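Local coordinates for tudor and KH domain-containing protein homolog (Drosophila melanogaster, PDB 5YGB), which takes part in piRNA metabolism and transposon silencing, binding the N-terminus of Piwi through its Tudor domain and probably recruiting Piwi proteins to the nuage, at residues 8-12 and 97-101; 74-78 and 178-182; 124-129 and 189-194. The protein carries 1 engineered substitution. One frame throughout, in Å; residues are numbered along the deposited sequence.

Contact 1 (8-12 and 97-101)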
loop_
_atom_site.group_PDB
_atom_site.type_symbol
_atom_site.label_atom_id
_atom_site.label_comp_id
_atom_site.label_asym_id
_atom_site.label_seq_id
_atom_site.Cartn_x
_atom_site.Cartn_y
_atom_site.Cartn_z
ATOM N N TYR A 8 5.025 -9.484 3.794
ATOM C CA TYR A 8 3.576 -9.584 3.651
ATOM C C TYR A 8 3.166 -8.783 2.437
ATOM O O TYR A 8 3.696 -7.695 2.226
ATOM C CB TYR A 8 2.836 -8.997 4.847
ATOM C CG TYR A 8 3.117 -9.606 6.195
ATOM C CD1 TYR A 8 2.943 -10.967 6.418
ATOM C CD2 TYR A 8 3.517 -8.811 7.255
ATOM C CE1 TYR A 8 3.180 -11.515 7.649
ATOM C CE2 TYR A 8 3.753 -9.354 8.506
ATOM C CZ TYR A 8 3.581 -10.707 8.689
ATOM O OH TYR A 8 3.821 -11.259 9.927
ATOM N N VAL A 9 2.189 -9.265 1.678
ATOM C CA VAL A 9 1.522 -8.419 0.689
ATOM C C VAL A 9 0.395 -7.678 1.413
ATOM O O VAL A 9 -0.526 -8.298 1.947
ATOM C CB VAL A 9 0.994 -9.238 -0.487
ATOM C CG1 VAL A 9 0.124 -8.368 -1.374
ATOM C CG2 VAL A 9 2.165 -9.813 -1.267
ATOM N N SER A 10 0.495 -6.352 1.479
ATOM C CA SER A 10 -0.406 -5.554 2.313
ATOM C C SER A 10 -1.551 -4.924 1.523
ATOM O O SER A 10 -2.578 -4.585 2.104
ATOM C CB SER A 10 0.370 -4.453 3.054
ATOM O OG SER A 10 1.214 -3.720 2.175
ATOM N N ALA A 11 -1.375 -4.751 0.218
ATOM C CA ALA A 11 -2.430 -4.210 -0.628
ATOM C C ALA A 11 -2.191 -4.670 -2.051
ATOM O O ALA A 11 -1.043 -4.850 -2.461
ATOM C CB ALA A 11 -2.474 -2.673 -0.548
ATOM N N VAL A 12 -3.271 -4.845 -2.803
ATOM C CA VAL A 12 -3.207 -5.275 -4.195
ATOM C C VAL A 12 -4.121 -4.448 -5.077
ATOM O O VAL A 12 -5.309 -4.302 -4.786
ATOM C CB VAL A 12 -3.617 -6.752 -4.345
ATOM C CG1 VAL A 12 -3.791 -7.121 -5.821
ATOM C CG2 VAL A 12 -2.615 -7.685 -3.660
ATOM N N ASP A 97 2.237 3.115 4.910
ATOM C CA ASP A 97 2.715 1.866 5.483
ATOM C C ASP A 97 2.036 0.642 4.882
ATOM O O ASP A 97 2.503 -0.469 5.119
ATOM C CB ASP A 97 2.541 1.881 7.003
ATOM C CG ASP A 97 3.421 2.910 7.650
ATOM O OD1 ASP A 97 4.615 2.988 7.265
ATOM O OD2 ASP A 97 2.929 3.654 8.523
ATOM N N TYR A 98 0.966 0.830 4.102
ATOM C CA TYR A 98 0.178 -0.309 3.595
ATOM C C TYR A 98 0.004 -0.327 2.084
ATOM O O TYR A 98 -0.017 -1.402 1.474
ATOM C CB TYR A 98 -1.198 -0.321 4.270
ATOM C CG TYR A 98 -1.116 -0.741 5.712
ATOM C CD1 TYR A 98 -0.757 0.164 6.714
ATOM C CD2 TYR A 98 -1.354 -2.053 6.079
ATOM C CE1 TYR A 98 -0.654 -0.236 8.031
ATOM C CE2 TYR A 98 -1.266 -2.454 7.384
ATOM C CZ TYR A 98 -0.911 -1.554 8.357
ATOM O OH TYR A 98 -0.823 -1.983 9.660
ATOM N N GLY A 99 -0.126 0.841 1.462
ATOM C CA GLY A 99 -0.238 0.913 0.011
ATOM C C GLY A 99 -1.602 1.327 -0.514
ATOM O O GLY A 99 -1.721 1.722 -1.678
ATOM N N ASP A 100 -2.622 1.252 0.331
ATOM C CA ASP A 100 -3.967 1.663 -0.060
ATOM C C ASP A 100 -4.067 3.160 -0.334
ATOM O O ASP A 100 -3.336 3.962 0.246
ATOM C CB ASP A 100 -4.971 1.313 1.039
ATOM C CG ASP A 100 -4.909 -0.140 1.452
ATOM O OD1 ASP A 100 -5.667 -0.955 0.886
ATOM O OD2 ASP A 100 -4.104 -0.464 2.347
ATOM N N SER A 101 -4.983 3.538 -1.215
ATOM C CA SER A 101 -5.348 4.941 -1.379
ATOM C C SER A 101 -6.839 5.101 -1.142
ATOM O O SER A 101 -7.629 4.264 -1.564
ATOM C CB SER A 101 -4.964 5.451 -2.765
ATOM O OG SER A 101 -3.565 5.655 -2.856
#

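Contact 2 (74-78 and 178-182)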
loop_
_atom_site.group_PDB
_atom_site.type_symbol
_atom_site.label_atom_id
_atom_site.label_comp_id
_atom_site.label_asym_id
_atom_site.label_seq_id
_atom_site.Cartn_x
_atom_site.Cartn_y
_atom_site.Cartn_z
ATOM N N ALA A 74 -0.414 8.751 6.573
ATOM C CA ALA A 74 -0.863 8.929 5.207
ATOM C C ALA A 74 -0.227 10.147 4.566
ATOM O O ALA A 74 0.082 11.132 5.240
ATOM C CB ALA A 74 -2.393 9.028 5.156
ATOM N N GLU A 75 -0.041 10.077 3.254
ATOM C CA GLU A 75 0.480 11.165 2.442
ATOM C C GLU A 75 -0.660 11.778 1.634
ATOM O O GLU A 75 -1.412 11.064 0.964
ATOM C CB GLU A 75 1.589 10.632 1.523
ATOM C CG GLU A 75 2.108 11.625 0.499
ATOM C CD GLU A 75 3.057 10.994 -0.502
ATOM O OE1 GLU A 75 3.362 9.786 -0.389
ATOM O OE2 GLU A 75 3.505 11.719 -1.406
ATOM N N ILE A 76 -0.809 13.095 1.699
ATOM C CA ILE A 76 -1.799 13.754 0.854
ATOM C C ILE A 76 -1.303 13.772 -0.590
ATOM O O ILE A 76 -0.236 14.330 -0.897
ATOM C CB ILE A 76 -2.089 15.182 1.342
ATOM C CG1 ILE A 76 -2.645 15.153 2.772
ATOM C CG2 ILE A 76 -3.062 15.900 0.377
ATOM C CD1 ILE A 76 -3.049 16.518 3.314
ATOM N N VAL A 77 -2.047 13.131 -1.487
ATOM C CA VAL A 77 -1.618 13.132 -2.880
ATOM C C VAL A 77 -2.497 14.013 -3.762
ATOM O O VAL A 77 -2.099 14.342 -4.882
ATOM C CB VAL A 77 -1.544 11.706 -3.453
ATOM C CG1 VAL A 77 -0.507 10.893 -2.668
ATOM C CG2 VAL A 77 -2.886 11.040 -3.413
ATOM N N ASP A 78 -3.663 14.427 -3.267
ATOM C CA ASP A 78 -4.511 15.354 -4.017
ATOM C C ASP A 78 -5.526 15.966 -3.068
ATOM O O ASP A 78 -5.858 15.382 -2.030
ATOM C CB ASP A 78 -5.211 14.643 -5.196
ATOM C CG ASP A 78 -5.512 15.574 -6.369
ATOM O OD1 ASP A 78 -5.314 16.803 -6.257
ATOM O OD2 ASP A 78 -5.948 15.051 -7.421
ATOM N N ALA A 178 -3.557 10.507 -9.302
ATOM C CA ALA A 178 -2.674 11.029 -8.265
ATOM C C ALA A 178 -1.983 9.895 -7.523
ATOM O O ALA A 178 -2.630 8.941 -7.084
ATOM C CB ALA A 178 -3.452 11.904 -7.293
ATOM N N VAL A 179 -0.667 10.006 -7.384
ATOM C CA VAL A 179 0.124 8.972 -6.724
ATOM C C VAL A 179 1.110 9.602 -5.752
ATOM O O VAL A 179 1.248 10.820 -5.698
ATOM C CB VAL A 179 0.897 8.108 -7.741
ATOM C CG1 VAL A 179 -0.064 7.228 -8.537
ATOM C CG2 VAL A 179 1.726 8.989 -8.656
ATOM N N SER A 180 1.794 8.759 -4.990
ATOM C CA SER A 180 2.787 9.214 -4.028
ATOM C C SER A 180 3.909 10.041 -4.664
ATOM O O SER A 180 4.275 9.830 -5.832
ATOM C CB SER A 180 3.394 8.011 -3.310
ATOM O OG SER A 180 4.452 8.430 -2.476
ATOM N N ALA A 181 4.476 10.960 -3.892
ATOM C CA ALA A 181 5.633 11.713 -4.362
ATOM C C ALA A 181 6.821 10.776 -4.574
ATOM O O ALA A 181 7.749 11.100 -5.310
ATOM C CB ALA A 181 5.993 12.813 -3.384
ATOM N N ALA A 182 6.789 9.615 -3.933
ATOM C CA ALA A 182 7.863 8.647 -4.093
ATOM C C ALA A 182 7.663 7.788 -5.339
ATOM O O ALA A 182 8.514 6.962 -5.665
ATOM C CB ALA A 182 7.971 7.768 -2.858
#

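Contact 3 (124-129 and 189-194)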
loop_
_atom_site.group_PDB
_atom_site.type_symbol
_atom_site.label_atom_id
_atom_site.label_comp_id
_atom_site.label_asym_id
_atom_site.label_seq_id
_atom_site.Cartn_x
_atom_site.Cartn_y
_atom_site.Cartn_z
ATOM N N VAL A 124 6.209 -0.996 0.043
ATOM C CA VAL A 124 6.926 -0.812 -1.216
ATOM C C VAL A 124 6.105 -1.354 -2.373
ATOM O O VAL A 124 5.718 -2.536 -2.381
ATOM C CB VAL A 124 8.289 -1.501 -1.206
ATOM C CG1 VAL A 124 8.964 -1.333 -2.563
ATOM C CG2 VAL A 124 9.175 -0.917 -0.113
ATOM N N GLU A 125 5.823 -0.492 -3.345
ATOM C CA GLU A 125 5.091 -0.878 -4.543
ATOM C C GLU A 125 5.968 -1.753 -5.438
ATOM O O GLU A 125 7.125 -1.421 -5.693
ATOM C CB GLU A 125 4.609 0.358 -5.319
ATOM C CG GLU A 125 3.559 0.038 -6.355
ATOM C CD GLU A 125 3.247 1.201 -7.270
ATOM O OE1 GLU A 125 3.507 2.361 -6.878
ATOM O OE2 GLU A 125 2.745 0.950 -8.383
ATOM N N CYS A 126 5.405 -2.864 -5.906
ATOM C CA CYS A 126 6.113 -3.852 -6.722
ATOM C C CYS A 126 5.229 -4.312 -7.853
ATOM O O CYS A 126 4.020 -4.078 -7.854
ATOM C CB CYS A 126 6.495 -5.092 -5.909
ATOM S SG CYS A 126 7.546 -4.848 -4.477
ATOM N N PHE A 127 5.839 -5.009 -8.807
ATOM C CA PHE A 127 5.089 -5.834 -9.745
ATOM C C PHE A 127 5.609 -7.268 -9.696
ATOM O O PHE A 127 6.728 -7.516 -9.241
ATOM C CB PHE A 127 5.154 -5.245 -11.177
ATOM C CG PHE A 127 6.512 -5.339 -11.851
ATOM C CD1 PHE A 127 7.491 -4.386 -11.609
ATOM C CD2 PHE A 127 6.775 -6.338 -12.776
ATOM C CE1 PHE A 127 8.722 -4.445 -12.248
ATOM C CE2 PHE A 127 8.005 -6.398 -13.417
ATOM C CZ PHE A 127 8.974 -5.447 -13.149
ATOM N N LEU A 128 4.777 -8.208 -10.125
ATOM C CA LEU A 128 5.187 -9.604 -10.183
ATOM C C LEU A 128 5.980 -9.811 -11.460
ATOM O O LEU A 128 5.457 -9.599 -12.546
ATOM C CB LEU A 128 3.977 -10.544 -10.143
ATOM C CG LEU A 128 4.267 -12.031 -9.927
ATOM C CD1 LEU A 128 4.845 -12.242 -8.527
ATOM C CD2 LEU A 128 2.993 -12.850 -10.131
ATOM N N ALA A 129 7.245 -10.196 -11.333
ATOM C CA ALA A 129 8.099 -10.371 -12.508
ATOM C C ALA A 129 7.651 -11.524 -13.406
ATOM O O ALA A 129 7.058 -12.502 -12.948
ATOM C CB ALA A 129 9.537 -10.581 -12.073
ATOM N N LEU A 189 10.471 0.749 -10.374
ATOM C CA LEU A 189 9.533 -0.157 -9.731
ATOM C C LEU A 189 10.159 -1.553 -9.636
ATOM O O LEU A 189 10.543 -2.114 -10.657
ATOM C CB LEU A 189 8.236 -0.200 -10.533
ATOM C CG LEU A 189 7.004 -0.908 -9.991
ATOM C CD1 LEU A 189 6.504 -0.202 -8.747
ATOM C CD2 LEU A 189 5.932 -0.920 -11.062
ATOM N N PRO A 190 10.312 -2.102 -8.418
ATOM C CA PRO A 190 10.918 -3.439 -8.313
ATOM C C PRO A 190 10.002 -4.546 -8.815
ATOM O O PRO A 190 8.806 -4.548 -8.512
ATOM C CB PRO A 190 11.160 -3.621 -6.809
ATOM C CG PRO A 190 10.938 -2.282 -6.190
ATOM C CD PRO A 190 10.025 -1.520 -7.095
ATOM N N GLY A 191 10.568 -5.470 -9.587
ATOM C CA GLY A 191 9.873 -6.660 -10.044
ATOM C C GLY A 191 10.342 -7.824 -9.209
ATOM O O GLY A 191 11.546 -8.080 -9.112
ATOM N N VAL A 192 9.398 -8.526 -8.596
ATOM C CA VAL A 192 9.739 -9.568 -7.642
ATOM C C VAL A 192 9.226 -10.939 -8.041
ATOM O O VAL A 192 8.236 -11.070 -8.766
ATOM C CB VAL A 192 9.192 -9.250 -6.218
ATOM C CG1 VAL A 192 9.857 -8.001 -5.663
ATOM C CG2 VAL A 192 7.657 -9.116 -6.211
ATOM N N GLU A 193 9.938 -11.947 -7.552
ATOM C CA GLU A 193 9.431 -13.308 -7.453
ATOM C C GLU A 193 8.799 -13.468 -6.078
ATOM O O GLU A 193 9.296 -12.917 -5.100
ATOM C CB GLU A 193 10.552 -14.328 -7.618
ATOM C CG GLU A 193 11.195 -14.325 -8.974
ATOM C CD GLU A 193 12.102 -15.522 -9.189
ATOM O OE1 GLU A 193 12.430 -16.218 -8.200
ATOM O OE2 GLU A 193 12.482 -15.766 -10.355
ATOM N N LEU A 194 7.719 -14.223 -5.987
ATOM C CA LEU A 194 7.069 -14.472 -4.713
ATOM C C LEU A 194 6.818 -15.940 -4.569
ATOM O O LEU A 194 6.356 -16.584 -5.508
ATOM C CB LEU A 194 5.725 -13.759 -4.598
ATOM C CG LEU A 194 5.620 -12.247 -4.535
ATOM C CD1 LEU A 194 4.159 -11.854 -4.493
ATOM C CD2 LEU A 194 6.363 -11.736 -3.309
HETATM O O HOH W 1 7.727 -13.495 -10.514
#

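Contact 1 (8-12 and 97-101)
Ser-10 and Ala-11, on strand 5-12 of the staphylococcal nuclease-like half of an extended Tudor domain, meet Tyr-98, Gly-99 and Asp-100 in the loop that joins strands 89-95 and 101-104 of the Tudor core. Following Ser-10 outward, CB lies 3.5 Å from the carbonyl O of Tyr-98 and approaches CD2 of that tyrosine obliquely to its ring. Beyond it, OG donates a hydrogen bond of 2.7 Å to the same Tyr-98 O. A first torsion of 49° sets OG between the backbone N and the carbonyl carbon of Ser-10, which turns the hydroxyl to the loop. The donor arrives at a C=O...donor angle of 127° and is tilted 22° from the carbonyl plane. A weak second hydrogen bond relates OG to Trp-19 O on strand 17-22. The Tyr-98 side chain also touches Leu-30 and Val-34 of helix 25-41. Gly-99 adopts a positive phi, at which a CB would press on the carbonyl O of Tyr-98 and sit tightly against Ala-11 CB. The methyl of Ala-11 fits close to the loop backbone: its CB is 3.4 Å from Tyr-98 O, while from Asp-100 it is almost equidistant, 3.9 Å from OD1 and 4.0 Å from OD2.

Contact 2 (74-78 and 178-182)
Val-77 and Ala-178 are the closest backbone positions, their CA atoms 5.9 Å apart, where strand 70-81 of the Tudor core passes a loop running from strand 162-171 to strand 188-195. That loop connects two strands of the nuclease-like half, making this an interface between the two subdomains of the extended Tudor domain. The end-to-end directions of 75-78 and 178-181 differ by 139°, so the two run roughly against each other, but they are joined through side chains rather than by sheet pairing. The strand is itself irregular here: Val-77 and Asp-78 both face Asp-92 on strand 89-95, a classic beta bulge. Both branches of Val-77 are used, CG1 lying 3.5 Å from the carbonyl O of Val-179 and CG2 packing 4.0 Å from Ala-178 CB. Ala-178 CB also lies 3.9 Å from Asp-78 CB.

The polar grip comes from Glu-75, whose CG is anti to the backbone N (chi1 173°) and whose chain stays extended, carrying the carboxylate straight across to the loop. Its two oxygens are engaged separately, each on its syn side and each partner somewhat out of the carboxylate plane. OE1 receives Ser-180 OG at 2.7 Å, and OE2 receives the backbone N of Ala-181 at 2.8 Å in a nearly straight bond. Ser-180 OG in turn accepts from Ala-182 N at 3.0 Å, which forms an ST turn. Cut back to alanine, Glu-75 would lose its carboxylate, which would probably leave the Ser-180 hydroxyl and the Ala-181 N-H without their acceptor. One donor on each oxygen fixes the carboxylate's rotation, while the bond from Ala-182 N helps to orient the Ser-180 hydroxyl; the two donors are likely to stabilise the negative charge.

Contact 3 (124-129 and 189-194)
Phe-127 pairs with Gly-191 and Leu-128 with Val-192 in parallel bridges held by three backbone bonds of 2.9 to 3.0 Å (Phe-127 N to Pro-190 O, Val-192 N to Phe-127 O, Ala-129 N to Val-192 O), although the segment axes, 4.7 Å apart at closest approach, diverge by 55°, the sign of a strongly twisted pair.

On one side of the sheet the Phe-127 ring lies across its glycine neighbour. Its first torsion of 70° swings the ring over the partner strand, and Gly-191 CA stands 3.5 Å from the ring centroid, 19° off the normal, in a CH-pi contact. A CB on Gly-191 would collide with Phe-127 CZ, so this close approach depends on the absence of a side chain. Leu-189 meets the rim of the ring, its O in plane at the edge and its CD2 packed 3.8 Å from Phe-127 CD1. Lys-170 of strand 162-171 adds a cation-pi interaction.

These strands are neighbouring parallel members of the five-stranded mixed sheet, consistent with the OB-like barrel of the nuclease-like subdomain in extended Tudor domains. Toward the other side, Cys-126 SG lies 4.1 Å from Val-192 CG1, and the Leu-128 side chain runs obliquely across that of Leu-194, CD1 against CG; helix 205-211 touches both leucines.

Near the start of both segments, Leu-189 CD1 comes within 3.3 Å of Glu-125 O, and Pro-190 CD within 3.2 Å. That buried carbonyl oxygen has no hydrogen-bonding partner in the model, whereas the carboxylate of Glu-125 reaches Arg-172 through OE1 in a salt bridge. At the far end a water extends the pairing by donating to both Ala-129 O and Val-192 O.

Contacts 1 and 2 join the two halves of the extended Tudor domain, while contact 3 lies within the nuclease-like half. The centres of contacts 1 and 2 are about 14 Å apart, those of 1 and 3 about 13 Å, and those of 2 and 3 about 20 Å; none touches another. Contacts 1 and 3 share the five-stranded mixed sheet, and contact 1 closes along the chain before contact 3 opens. Contact 2 interleaves with both: 74-78 lies between 8-12 and 97-101, and 178-182 between 124-129 and 189-194. The Tudor core is thus held from both early and late chain segments, consistent with the two halves acting as one unit in Piwi recognition.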